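Local coordinates for protein PfkB family carbohydrate kinase (Listeria grayi DSM 20601, PDB 4GM6) that probably phosphorylates a small sugar or sugar-acid substrate, using ATP as the likely phosphate donor, at residues C[63-68]-C[295-300]; C[69-74]-C[299-304]; C[317-322]-C[329-334]. One frame throughout, in Å; residues are numbered along the deposited sequence. Where two conformers were deposited one is given.

Contact 1: residues C[63-68]-C[295-300]; sequences AVNLSK and YTAAVL
A297 points its methyl group almost directly at N65 CB, with L66 alongside, and the two helices meet round that small knob. Helices 58-68 and 291-304 run in roughly the same direction here, their axes 8.6 Å apart and crossing at -44°. Alanine suits so close an approach because its side chain is a single methyl group. That methyl meets the flank of the N65 methylene, N65 CB lying 3.4 Å from A297 CB. L66 works differently. Its first bond leaves alongside the other helix, and with CG anti to the carbonyl carbon (chi1 -83°) the branched end swings across the gap. There L66 CG rests 4.2 Å from A297 CB, while the CD2 branch reaches over the backbone to lie 3.4 Å from A297 O. One turn further on, L66 CD2 also meets L300 CB at 4.2 Å, so one methyl group touches both A297 O and L300.

The amide of N65 points past this apolar patch. Its OD1 accepts a hydrogen bond from N331 N, and its ND2 makes a weak one to D293 O in the GGGD sequence, which resembles the glycine-rich motif of the family. Within the contact itself the helices are joined by van der Waals contact, mostly carbon on carbon, with one methyl group against a carbonyl oxygen, so cohesion depends on shape, while the buried amide finds its polar partners outside.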
ATOM      1  N   ALA C  63      16.585  12.305 -23.189  1.00 40.50           N
ATOM      2  CA  ALA C  63      17.327  13.371 -22.519  1.00 39.87           C
ATOM      3  C   ALA C  63      17.767  12.958 -21.118  1.00 40.24           C
ATOM      4  O   ALA C  63      18.924  13.118 -20.756  1.00 42.29           O
ATOM      5  CB  ALA C  63      16.498  14.652 -22.460  1.00 40.94           C
ATOM      6  N   VAL C  64      16.836  12.443 -20.322  1.00 35.02           N
ATOM      7  CA  VAL C  64      17.174  11.991 -18.974  1.00 38.31           C
ATOM      8  C   VAL C  64      18.264  10.912 -19.014  1.00 36.22           C
ATOM      9  O   VAL C  64      19.224  10.965 -18.254  1.00 41.61           O
ATOM     10  CB  VAL C  64      15.922  11.473 -18.216  1.00 38.40           C
ATOM     11  CG1 VAL C  64      16.302  10.671 -16.970  1.00 32.12           C
ATOM     12  CG2 VAL C  64      15.009  12.635 -17.852  1.00 42.16           C
ATOM     13  N   ASN C  65      18.113   9.927 -19.893  1.00 34.30           N
ATOM     14  CA  ASN C  65      19.075   8.835 -19.945  1.00 38.73           C
ATOM     15  C   ASN C  65      20.465   9.319 -20.363  1.00 46.12           C
ATOM     16  O   ASN C  65      21.470   8.840 -19.832  1.00 47.71           O
ATOM     17  CB  ASN C  65      18.584   7.699 -20.852  1.00 39.02           C
ATOM     18  CG  ASN C  65      17.270   7.106 -20.386  1.00 35.06           C
ATOM     19  OD1 ASN C  65      16.928   7.173 -19.205  1.00 36.31           O
ATOM     20  ND2 ASN C  65      16.533   6.504 -21.313  1.00 35.00           N
ATOM     21  N   LEU C  66      20.529  10.271 -21.298  1.00 41.19           N
ATOM     22  CA  LEU C  66      21.823  10.844 -21.696  1.00 48.53           C
ATOM     23  C   LEU C  66      22.468  11.516 -20.498  1.00 47.15           C
ATOM     24  O   LEU C  66      23.665  11.359 -20.250  1.00 44.37           O
ATOM     25  CB  LEU C  66      21.687  11.855 -22.859  1.00 41.14           C
ATOM     26  CG  LEU C  66      21.628  11.195 -24.240  1.00 51.87           C
ATOM     27  CD1 LEU C  66      21.303  12.186 -25.348  1.00 43.90           C
ATOM     28  CD2 LEU C  66      22.924  10.458 -24.542  1.00 43.99           C
ATOM     29  N   SER C  67      21.661  12.269 -19.758  1.00 42.21           N
ATOM     30  CA  SER C  67      22.151  12.989 -18.597  1.00 45.16           C
ATOM     31  C   SER C  67      22.666  12.019 -17.530  1.00 54.13           C
ATOM     32  O   SER C  67      23.597  12.332 -16.785  1.00 52.19           O
ATOM     33  CB  SER C  67      21.034  13.851 -18.017  1.00 50.20           C
ATOM     34  OG  SER C  67      21.455  14.490 -16.827  1.00 50.54           O
ATOM     35  N   LYS C  68      22.050  10.844 -17.455  1.00 44.70           N
ATOM     36  CA  LYS C  68      22.502   9.818 -16.528  1.00 45.63           C
ATOM     37  C   LYS C  68      23.930   9.427 -16.876  1.00 51.18           C
ATOM     38  O   LYS C  68      24.706   9.016 -16.013  1.00 49.97           O
ATOM     39  CB  LYS C  68      21.604   8.584 -16.603  1.00 44.02           C
ATOM     40  CG  LYS C  68      20.311   8.694 -15.814  1.00 50.10           C
ATOM     41  CD  LYS C  68      20.564   8.707 -14.311  1.00 43.49           C
ATOM     42  CE  LYS C  68      19.252   8.858 -13.540  1.00 50.25           C
ATOM     43  NZ  LYS C  68      18.853  10.281 -13.301  1.00 47.55           N
ATOM     44  N   TYR C 295      17.871   2.356 -25.124  1.00 35.23           N
ATOM     45  CA  TYR C 295      18.739   1.931 -26.215  1.00 39.60           C
ATOM     46  C   TYR C 295      19.190   3.154 -26.994  1.00 38.51           C
ATOM     47  O   TYR C 295      20.377   3.345 -27.239  1.00 44.44           O
ATOM     48  CB  TYR C 295      18.012   0.967 -27.151  1.00 34.34           C
ATOM     49  CG  TYR C 295      18.912   0.354 -28.216  1.00 47.30           C
ATOM     50  CD1 TYR C 295      19.865  -0.609 -27.881  1.00 41.80           C
ATOM     51  CD2 TYR C 295      18.801   0.721 -29.559  1.00 39.62           C
ATOM     52  CE1 TYR C 295      20.691  -1.170 -28.846  1.00 45.87           C
ATOM     53  CE2 TYR C 295      19.626   0.161 -30.532  1.00 47.19           C
ATOM     54  CZ  TYR C 295      20.569  -0.786 -30.172  1.00 49.15           C
ATOM     55  OH  TYR C 295      21.382  -1.371 -31.136  1.00 45.67           O
ATOM     56  N   THR C 296      18.240   3.997 -27.371  1.00 39.01           N
ATOM     57  CA  THR C 296      18.586   5.176 -28.180  1.00 44.72           C
ATOM     58  C   THR C 296      19.628   6.031 -27.469  1.00 44.78           C
ATOM     59  O   THR C 296      20.607   6.461 -28.076  1.00 43.08           O
ATOM     60  CB  THR C 296      17.342   6.036 -28.522  1.00 44.45           C
ATOM     61  OG1 THR C 296      16.503   5.307 -29.429  1.00 44.48           O
ATOM     62  CG2 THR C 296      17.756   7.378 -29.181  1.00 37.19           C
ATOM     63  N   ALA C 297      19.410   6.288 -26.184  1.00 37.28           N
ATOM     64  CA  ALA C 297      20.326   7.143 -25.430  1.00 42.87           C
ATOM     65  C   ALA C 297      21.693   6.487 -25.304  1.00 42.37           C
ATOM     66  O   ALA C 297      22.732   7.158 -25.365  1.00 49.42           O
ATOM     67  CB  ALA C 297      19.761   7.455 -24.052  1.00 43.05           C
ATOM     68  N   ALA C 298      21.702   5.170 -25.135  1.00 38.83           N
ATOM     69  CA  ALA C 298      22.978   4.464 -24.969  1.00 41.49           C
ATOM     70  C   ALA C 298      23.776   4.504 -26.272  1.00 47.96           C
ATOM     71  O   ALA C 298      24.993   4.683 -26.262  1.00 45.86           O
ATOM     72  CB  ALA C 298      22.752   3.032 -24.522  1.00 41.16           C
ATOM     73  N   VAL C 299      23.084   4.345 -27.397  1.00 44.38           N
ATOM     74  CA  VAL C 299      23.758   4.353 -28.681  1.00 45.18           C
ATOM     75  C   VAL C 299      24.371   5.722 -28.903  1.00 48.71           C
ATOM     76  O   VAL C 299      25.533   5.823 -29.292  1.00 54.24           O
ATOM     77  CB  VAL C 299      22.821   4.023 -29.857  1.00 42.43           C
ATOM     78  CG1 VAL C 299      23.503   4.386 -31.185  1.00 46.01           C
ATOM     79  CG2 VAL C 299      22.432   2.553 -29.825  1.00 39.52           C
ATOM     80  N   LEU C 300      23.588   6.768 -28.650  1.00 48.13           N
ATOM     81  CA  LEU C 300      24.075   8.136 -28.818  1.00 53.31           C
ATOM     82  C   LEU C 300      25.290   8.352 -27.913  1.00 47.78           C
ATOM     83  O   LEU C 300      26.284   8.924 -28.328  1.00 50.75           O
ATOM     84  CB  LEU C 300      22.964   9.180 -28.558  1.00 45.96           C
ATOM     85  CG  LEU C 300      21.846   9.322 -29.616  1.00 46.67           C
ATOM     86  CD1 LEU C 300      20.698  10.227 -29.165  1.00 45.53           C
ATOM     87  CD2 LEU C 300      22.370   9.809 -30.966  1.00 47.04           C
TER

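Contact 2: residues C[69-74]-C[299-304]; sequences LGHPTR and VLHGIL
H71 and H301 meet through their ring nitrogens, joining the turn after helix 58-68 to the last turns of helix 291-304. H71 NE2 and H301 ND1 are 2.7 Å apart in a hydrogen bond of 156°, and by this geometry either could be the donor. The rings stand rim to rim, their planes at 72°, with neither over the other's face; each nitrogen lies near the plane of its partner ring. H301 reaches across because its CG is anti to the backbone N (chi1 174°), carrying the imidazole away from its own helix.

Leucines cover one face of each ring. L69 CB lies over the H301 ring, 4.1 Å from its centroid, in a CH-pi contact, and L69 CD1 touches the root of that side chain, 3.6 Å from H301 CB. On the other histidine, L304 CD1 sits over the face, 4.0 Å from the H71 centroid and displaced toward the ND1-CE1 side of the rim. Leucine suits both places, its aliphatic C-H groups lying over an imidazole face.

The backbone that presents H71 is a Schellman motif closing the helix, with G70 at the C-prime position, where positive phi favours glycine. H71 ND1 donates to K25 O, which can only accept, so both nitrogens of that ring are engaged and its rotation is fixed, while W307 meets the H301 ring nearly at a right angle. A neutral H71 would then probably accept at NE2. Since one of the paired nitrogens must accept, this buried bond probably disfavours both imidazoles being charged at once.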
ATOM      1  N   LEU C  69      24.263   9.550 -18.154  1.00 44.18           N
ATOM      2  CA  LEU C  69      25.569   9.127 -18.651  1.00 51.02           C
ATOM      3  C   LEU C  69      26.568  10.278 -18.765  1.00 58.51           C
ATOM      4  O   LEU C  69      27.621  10.134 -19.385  1.00 54.67           O
ATOM      5  CB  LEU C  69      25.416   8.436 -20.006  1.00 47.90           C
ATOM      6  CG  LEU C  69      24.588   7.151 -19.964  1.00 48.73           C
ATOM      7  CD1 LEU C  69      24.240   6.687 -21.366  1.00 45.84           C
ATOM      8  CD2 LEU C  69      25.350   6.076 -19.221  1.00 43.24           C
ATOM      9  N   GLY C  70      26.239  11.420 -18.172  1.00 49.74           N
ATOM     10  CA  GLY C  70      27.183  12.534 -18.116  1.00 51.75           C
ATOM     11  C   GLY C  70      26.994  13.631 -19.147  1.00 53.48           C
ATOM     12  O   GLY C  70      27.706  14.625 -19.123  1.00 62.45           O
ATOM     13  N   HIS C  71      26.039  13.476 -20.055  1.00 55.97           N
ATOM     14  CA  HIS C  71      25.838  14.498 -21.078  1.00 56.96           C
ATOM     15  C   HIS C  71      24.843  15.574 -20.634  1.00 58.42           C
ATOM     16  O   HIS C  71      23.676  15.274 -20.375  1.00 50.40           O
ATOM     17  CB  HIS C  71      25.373  13.865 -22.387  1.00 52.57           C
ATOM     18  CG  HIS C  71      26.304  12.819 -22.917  1.00 57.11           C
ATOM     19  ND1 HIS C  71      27.397  13.122 -23.697  1.00 62.50           N
ATOM     20  CD2 HIS C  71      26.300  11.472 -22.784  1.00 47.77           C
ATOM     21  CE1 HIS C  71      28.031  12.007 -24.019  1.00 56.83           C
ATOM     22  NE2 HIS C  71      27.383  10.991 -23.475  1.00 60.67           N
ATOM     23  N   PRO C  72      25.307  16.832 -20.534  1.00 63.90           N
ATOM     24  CA  PRO C  72      24.374  17.922 -20.273  1.00 57.92           C
ATOM     25  C   PRO C  72      23.349  17.957 -21.396  1.00 57.54           C
ATOM     26  O   PRO C  72      23.713  17.970 -22.578  1.00 60.32           O
ATOM     27  CB  PRO C  72      25.265  19.171 -20.335  1.00 66.98           C
ATOM     28  CG  PRO C  72      26.645  18.670 -20.049  1.00 65.15           C
ATOM     29  CD  PRO C  72      26.691  17.314 -20.693  1.00 60.72           C
ATOM     30  N   THR C  73      22.077  17.956 -21.034  1.00 54.65           N
ATOM     31  CA  THR C  73      21.008  17.945 -22.019  0.50 53.38           C
ATOM     32  C   THR C  73      20.007  19.065 -21.757  1.00 61.50           C
ATOM     33  O   THR C  73      19.944  19.617 -20.647  1.00 50.34           O
ATOM     34  CB  THR C  73      20.259  16.594 -22.020  0.50 52.16           C
ATOM     35  OG1 THR C  73      19.787  16.304 -20.698  0.50 42.20           O
ATOM     36  CG2 THR C  73      21.171  15.468 -22.494  0.50 47.18           C
ATOM     37  N   ARG C  74      19.228  19.385 -22.784  1.00 55.57           N
ATOM     38  CA  ARG C  74      18.200  20.408 -22.712  1.00 54.27           C
ATOM     39  C   ARG C  74      17.068  19.986 -23.637  1.00 53.30           C
ATOM     40  O   ARG C  74      17.276  19.228 -24.595  1.00 51.09           O
ATOM     41  CB  ARG C  74      18.754  21.746 -23.184  1.00 56.99           C
ATOM     42  CG  ARG C  74      18.992  21.789 -24.686  1.00 66.77           C
ATOM     43  CD  ARG C  74      19.682  23.073 -25.096  1.00 62.69           C
ATOM     44  NE  ARG C  74      20.861  23.355 -24.276  1.00 72.61           N
ATOM     45  CZ  ARG C  74      21.867  24.140 -24.655  1.00 89.04           C
ATOM     46  NH1 ARG C  74      21.857  24.718 -25.850  1.00 67.74           N
ATOM     47  NH2 ARG C  74      22.894  24.339 -23.842  1.00108.36           N
ATOM     48  N   VAL C 299      23.084   4.345 -27.397  1.00 44.38           N
ATOM     49  CA  VAL C 299      23.758   4.353 -28.681  1.00 45.18           C
ATOM     50  C   VAL C 299      24.371   5.722 -28.903  1.00 48.71           C
ATOM     51  O   VAL C 299      25.533   5.823 -29.292  1.00 54.24           O
ATOM     52  CB  VAL C 299      22.821   4.023 -29.857  1.00 42.43           C
ATOM     53  CG1 VAL C 299      23.503   4.386 -31.185  1.00 46.01           C
ATOM     54  CG2 VAL C 299      22.432   2.553 -29.825  1.00 39.52           C
ATOM     55  N   LEU C 300      23.588   6.768 -28.650  1.00 48.13           N
ATOM     56  CA  LEU C 300      24.075   8.136 -28.818  1.00 53.31           C
ATOM     57  C   LEU C 300      25.290   8.352 -27.913  1.00 47.78           C
ATOM     58  O   LEU C 300      26.284   8.924 -28.328  1.00 50.75           O
ATOM     59  CB  LEU C 300      22.964   9.180 -28.558  1.00 45.96           C
ATOM     60  CG  LEU C 300      21.846   9.322 -29.616  1.00 46.67           C
ATOM     61  CD1 LEU C 300      20.698  10.227 -29.165  1.00 45.53           C
ATOM     62  CD2 LEU C 300      22.370   9.809 -30.966  1.00 47.04           C
ATOM     63  N   HIS C 301      25.229   7.865 -26.681  1.00 49.07           N
ATOM     64  CA  HIS C 301      26.383   7.994 -25.786  1.00 48.55           C
ATOM     65  C   HIS C 301      27.636   7.423 -26.443  1.00 52.34           C
ATOM     66  O   HIS C 301      28.698   8.037 -26.409  1.00 60.20           O
ATOM     67  CB  HIS C 301      26.115   7.325 -24.423  1.00 49.65           C
ATOM     68  CG  HIS C 301      27.313   7.290 -23.517  1.00 48.34           C
ATOM     69  ND1 HIS C 301      27.901   8.430 -23.013  1.00 50.50           N
ATOM     70  CD2 HIS C 301      28.028   6.250 -23.022  1.00 51.60           C
ATOM     71  CE1 HIS C 301      28.925   8.096 -22.247  1.00 54.43           C
ATOM     72  NE2 HIS C 301      29.023   6.779 -22.234  1.00 52.24           N
ATOM     73  N   GLY C 302      27.499   6.258 -27.069  1.00 51.59           N
ATOM     74  CA  GLY C 302      28.631   5.588 -27.701  1.00 54.98           C
ATOM     75  C   GLY C 302      29.111   6.348 -28.922  1.00 62.51           C
ATOM     76  O   GLY C 302      30.312   6.446 -29.176  1.00 63.03           O
ATOM     77  N   ILE C 303      28.171   6.884 -29.690  1.00 54.52           N
ATOM     78  CA  ILE C 303      28.518   7.725 -30.840  1.00 60.94           C
ATOM     79  C   ILE C 303      29.262   8.986 -30.396  1.00 63.79           C
ATOM     80  O   ILE C 303      30.230   9.403 -31.032  1.00 70.46           O
ATOM     81  CB  ILE C 303      27.267   8.113 -31.659  1.00 61.34           C
ATOM     82  CG1 ILE C 303      26.705   6.872 -32.370  1.00 58.87           C
ATOM     83  CG2 ILE C 303      27.603   9.223 -32.659  1.00 59.23           C
ATOM     84  CD1 ILE C 303      25.339   7.063 -33.003  1.00 54.54           C
ATOM     85  N   LEU C 304      28.813   9.576 -29.289  1.00 61.69           N
ATOM     86  CA  LEU C 304      29.411  10.801 -28.760  1.00 72.25           C
ATOM     87  C   LEU C 304      30.772  10.587 -28.108  1.00 75.20           C
ATOM     88  O   LEU C 304      31.590  11.501 -28.069  1.00 78.50           O
ATOM     89  CB  LEU C 304      28.474  11.447 -27.747  1.00 65.70           C
ATOM     90  CG  LEU C 304      27.252  12.141 -28.332  1.00 70.40           C
ATOM     91  CD1 LEU C 304      26.247  12.422 -27.230  1.00 75.08           C
ATOM     92  CD2 LEU C 304      27.669  13.421 -29.034  1.00 74.07           C
TER

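Contact 3: residues C[317-322]-C[329-334]; sequences TAAAGL and DINPFD
The F333 ring is sandwiched: the CD1 branch of L322 lies over one face, and CG of the preceding P332 lies over the opposite face, 3.9 Å above the centre of the ring. In the ribokinase-like α/β fold of the PfkB family this is where helix 309-323 meets the loop that leads to helix 335-344. L322 CB comes in on the same side as its CD1 but nearer the rim, 3.5 Å from F333 CE2. The second flat group, the N331 amide, turns its nitrogen end toward the helix, with ND2 beside A319.

L322 points at the loop, and with CG anti to the carbonyl carbon (chi1 -72°) this brings the CD1 branch over the phenyl face. Leucine and phenylalanine suit the spot because both offer broad apolar surfaces where the loop must fold back against a helix; the proline stiffens the chain beside the ring it covers. The side chains of L322 and F333 also pack on K121 of a second subunit, and P332 on P44 of that subunit, which places the contact beside an interface.

A319 is small enough to let the loop amide come close, with A319 CB 3.9 Å from N331 ND2. An asparagine serves two ways here: its backbone N is held by N65 OD1, and its side chain reaches helix 309-323. Just beyond, D334 occupies the N-cap position of helix 335-344. Across the contact, N331 ND2 donates to A319 O at 3.1 Å; the bond is bent, with an N-H...O angle of 136°, and the nitrogen stands above the carbonyl plane, 50° out of it.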
ATOM      1  N   THR C 317      22.675  -2.233 -25.899  1.00 42.12           N
ATOM      2  CA  THR C 317      21.758  -3.345 -25.691  1.00 36.35           C
ATOM      3  C   THR C 317      21.686  -3.718 -24.205  1.00 46.89           C
ATOM      4  O   THR C 317      20.620  -4.067 -23.701  1.00 37.06           O
ATOM      5  CB  THR C 317      22.136  -4.571 -26.539  1.00 39.22           C
ATOM      6  OG1 THR C 317      22.301  -4.163 -27.905  1.00 41.74           O
ATOM      7  CG2 THR C 317      21.042  -5.626 -26.450  1.00 38.01           C
ATOM      8  N   ALA C 318      22.816  -3.632 -23.504  1.00 43.48           N
ATOM      9  CA  ALA C 318      22.838  -3.896 -22.070  1.00 35.68           C
ATOM     10  C   ALA C 318      22.017  -2.862 -21.312  1.00 34.55           C
ATOM     11  O   ALA C 318      21.275  -3.191 -20.381  1.00 32.54           O
ATOM     12  CB  ALA C 318      24.267  -3.920 -21.558  1.00 35.24           C
ATOM     13  N   ALA C 319      22.133  -1.604 -21.714  1.00 34.59           N
ATOM     14  CA  ALA C 319      21.390  -0.535 -21.051  1.00 33.80           C
ATOM     15  C   ALA C 319      19.898  -0.756 -21.195  1.00 30.90           C
ATOM     16  O   ALA C 319      19.125  -0.586 -20.248  1.00 34.03           O
ATOM     17  CB  ALA C 319      21.764   0.815 -21.661  1.00 31.82           C
ATOM     18  N   ALA C 320      19.494  -1.089 -22.410  1.00 34.33           N
ATOM     19  CA  ALA C 320      18.088  -1.324 -22.718  1.00 35.80           C
ATOM     20  C   ALA C 320      17.575  -2.536 -21.948  1.00 31.88           C
ATOM     21  O   ALA C 320      16.441  -2.547 -21.469  1.00 31.28           O
ATOM     22  CB  ALA C 320      17.924  -1.544 -24.218  1.00 39.17           C
ATOM     23  N   GLY C 321      18.410  -3.565 -21.841  1.00 30.20           N
ATOM     24  CA  GLY C 321      18.004  -4.781 -21.153  1.00 29.63           C
ATOM     25  C   GLY C 321      17.716  -4.515 -19.691  1.00 30.01           C
ATOM     26  O   GLY C 321      16.680  -4.936 -19.165  1.00 30.12           O
ATOM     27  N   LEU C 322      18.630  -3.796 -19.043  1.00 32.32           N
ATOM     28  CA  LEU C 322      18.491  -3.448 -17.632  1.00 32.49           C
ATOM     29  C   LEU C 322      17.261  -2.586 -17.368  1.00 29.86           C
ATOM     30  O   LEU C 322      16.607  -2.770 -16.358  1.00 27.07           O
ATOM     31  CB  LEU C 322      19.760  -2.759 -17.106  1.00 31.94           C
ATOM     32  CG  LEU C 322      20.998  -3.657 -16.930  1.00 30.72           C
ATOM     33  CD1 LEU C 322      22.212  -2.808 -16.589  1.00 32.84           C
ATOM     34  CD2 LEU C 322      20.797  -4.735 -15.865  1.00 29.38           C
ATOM     35  N   ASP C 329       9.664   5.327 -16.753  1.00 31.68           N
ATOM     36  CA  ASP C 329      10.069   5.576 -18.139  1.00 29.69           C
ATOM     37  C   ASP C 329      11.559   5.739 -18.343  1.00 29.77           C
ATOM     38  O   ASP C 329      12.044   5.608 -19.455  1.00 37.55           O
ATOM     39  CB  ASP C 329       9.395   6.840 -18.667  1.00 35.19           C
ATOM     40  CG  ASP C 329       8.065   6.556 -19.303  1.00 43.56           C
ATOM     41  OD1 ASP C 329       7.261   5.811 -18.696  1.00 38.95           O
ATOM     42  OD2 ASP C 329       7.840   7.066 -20.427  1.00 49.62           O
ATOM     43  N   ILE C 330      12.289   6.045 -17.287  1.00 28.99           N
ATOM     44  CA  ILE C 330      13.692   6.378 -17.451  1.00 31.70           C
ATOM     45  C   ILE C 330      14.608   5.303 -16.868  1.00 34.57           C
ATOM     46  O   ILE C 330      14.199   4.521 -16.010  1.00 30.37           O
ATOM     47  CB  ILE C 330      14.002   7.759 -16.838  1.00 36.05           C
ATOM     48  CG1 ILE C 330      13.716   7.742 -15.335  1.00 33.71           C
ATOM     49  CG2 ILE C 330      13.160   8.840 -17.518  1.00 28.31           C
ATOM     50  CD1 ILE C 330      14.923   7.375 -14.499  1.00 38.89           C
ATOM     51  N   ASN C 331      15.840   5.279 -17.356  1.00 33.70           N
ATOM     52  CA  ASN C 331      16.849   4.299 -16.969  1.00 30.30           C
ATOM     53  C   ASN C 331      17.703   4.901 -15.869  1.00 31.88           C
ATOM     54  O   ASN C 331      18.323   5.937 -16.070  1.00 36.78           O
ATOM     55  CB  ASN C 331      17.722   3.946 -18.190  1.00 36.03           C
ATOM     56  CG  ASN C 331      18.258   2.526 -18.140  1.00 41.11           C
ATOM     57  OD1 ASN C 331      17.816   1.702 -17.333  1.00 35.70           O
ATOM     58  ND2 ASN C 331      19.190   2.222 -19.028  1.00 33.73           N
ATOM     59  N   PRO C 332      17.724   4.267 -14.685  1.00 33.41           N
ATOM     60  CA  PRO C 332      18.362   4.849 -13.509  1.00 30.18           C
ATOM     61  C   PRO C 332      19.847   4.532 -13.359  1.00 39.57           C
ATOM     62  O   PRO C 332      20.475   5.001 -12.418  1.00 44.81           O
ATOM     63  CB  PRO C 332      17.587   4.200 -12.347  1.00 29.86           C
ATOM     64  CG  PRO C 332      17.216   2.845 -12.882  1.00 29.53           C
ATOM     65  CD  PRO C 332      17.012   3.015 -14.371  1.00 27.66           C
ATOM     66  N   PHE C 333      20.411   3.750 -14.269  1.00 32.20           N
ATOM     67  CA  PHE C 333      21.744   3.218 -14.038  1.00 32.60           C
ATOM     68  C   PHE C 333      22.829   4.163 -14.519  1.00 39.97           C
ATOM     69  O   PHE C 333      22.664   4.838 -15.548  1.00 42.34           O
ATOM     70  CB  PHE C 333      21.881   1.844 -14.704  1.00 32.73           C
ATOM     71  CG  PHE C 333      20.812   0.877 -14.294  1.00 33.64           C
ATOM     72  CD1 PHE C 333      20.827   0.295 -13.036  1.00 36.36           C
ATOM     73  CD2 PHE C 333      19.776   0.574 -15.152  1.00 40.03           C
ATOM     74  CE1 PHE C 333      19.829  -0.582 -12.654  1.00 41.58           C
ATOM     75  CE2 PHE C 333      18.780  -0.302 -14.776  1.00 33.92           C
ATOM     76  CZ  PHE C 333      18.805  -0.879 -13.533  1.00 32.18           C
ATOM     77  N   ASP C 334      23.935   4.223 -13.780  1.00 38.84           N
ATOM     78  CA  ASP C 334      25.098   4.945 -14.282  1.00 41.51           C
ATOM     79  C   ASP C 334      25.900   4.100 -15.266  1.00 44.79           C
ATOM     80  O   ASP C 334      25.669   2.887 -15.415  1.00 38.59           O
ATOM     81  CB  ASP C 334      25.996   5.474 -13.160  1.00 44.26           C
ATOM     82  CG  ASP C 334      26.616   4.374 -12.338  1.00 54.08           C
ATOM     83  OD1 ASP C 334      26.691   3.216 -12.814  1.00 48.30           O
ATOM     84  OD2 ASP C 334      27.028   4.679 -11.200  1.00 61.61           O
TER

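Following the chain, helix 58-68 ends in a turn that leads directly into strand 73-79, and the helix and the turn after it both find partners more than 220 residues later on helix 291-304. Contact 1 closes a loop of 226 residues and contact 2 one of 224; they land on overlapping parts of that helix, sharing V299 and L300, and the two closures therefore cross rather than nest. Contact 3 follows in series, a short six-residue closure between helix 309-323 and the loop before helix 335-344. That loop returns to the first helix through N331 and N65, which ties contact 3 to contact 1 and brings the N-terminal and C-terminal parts together.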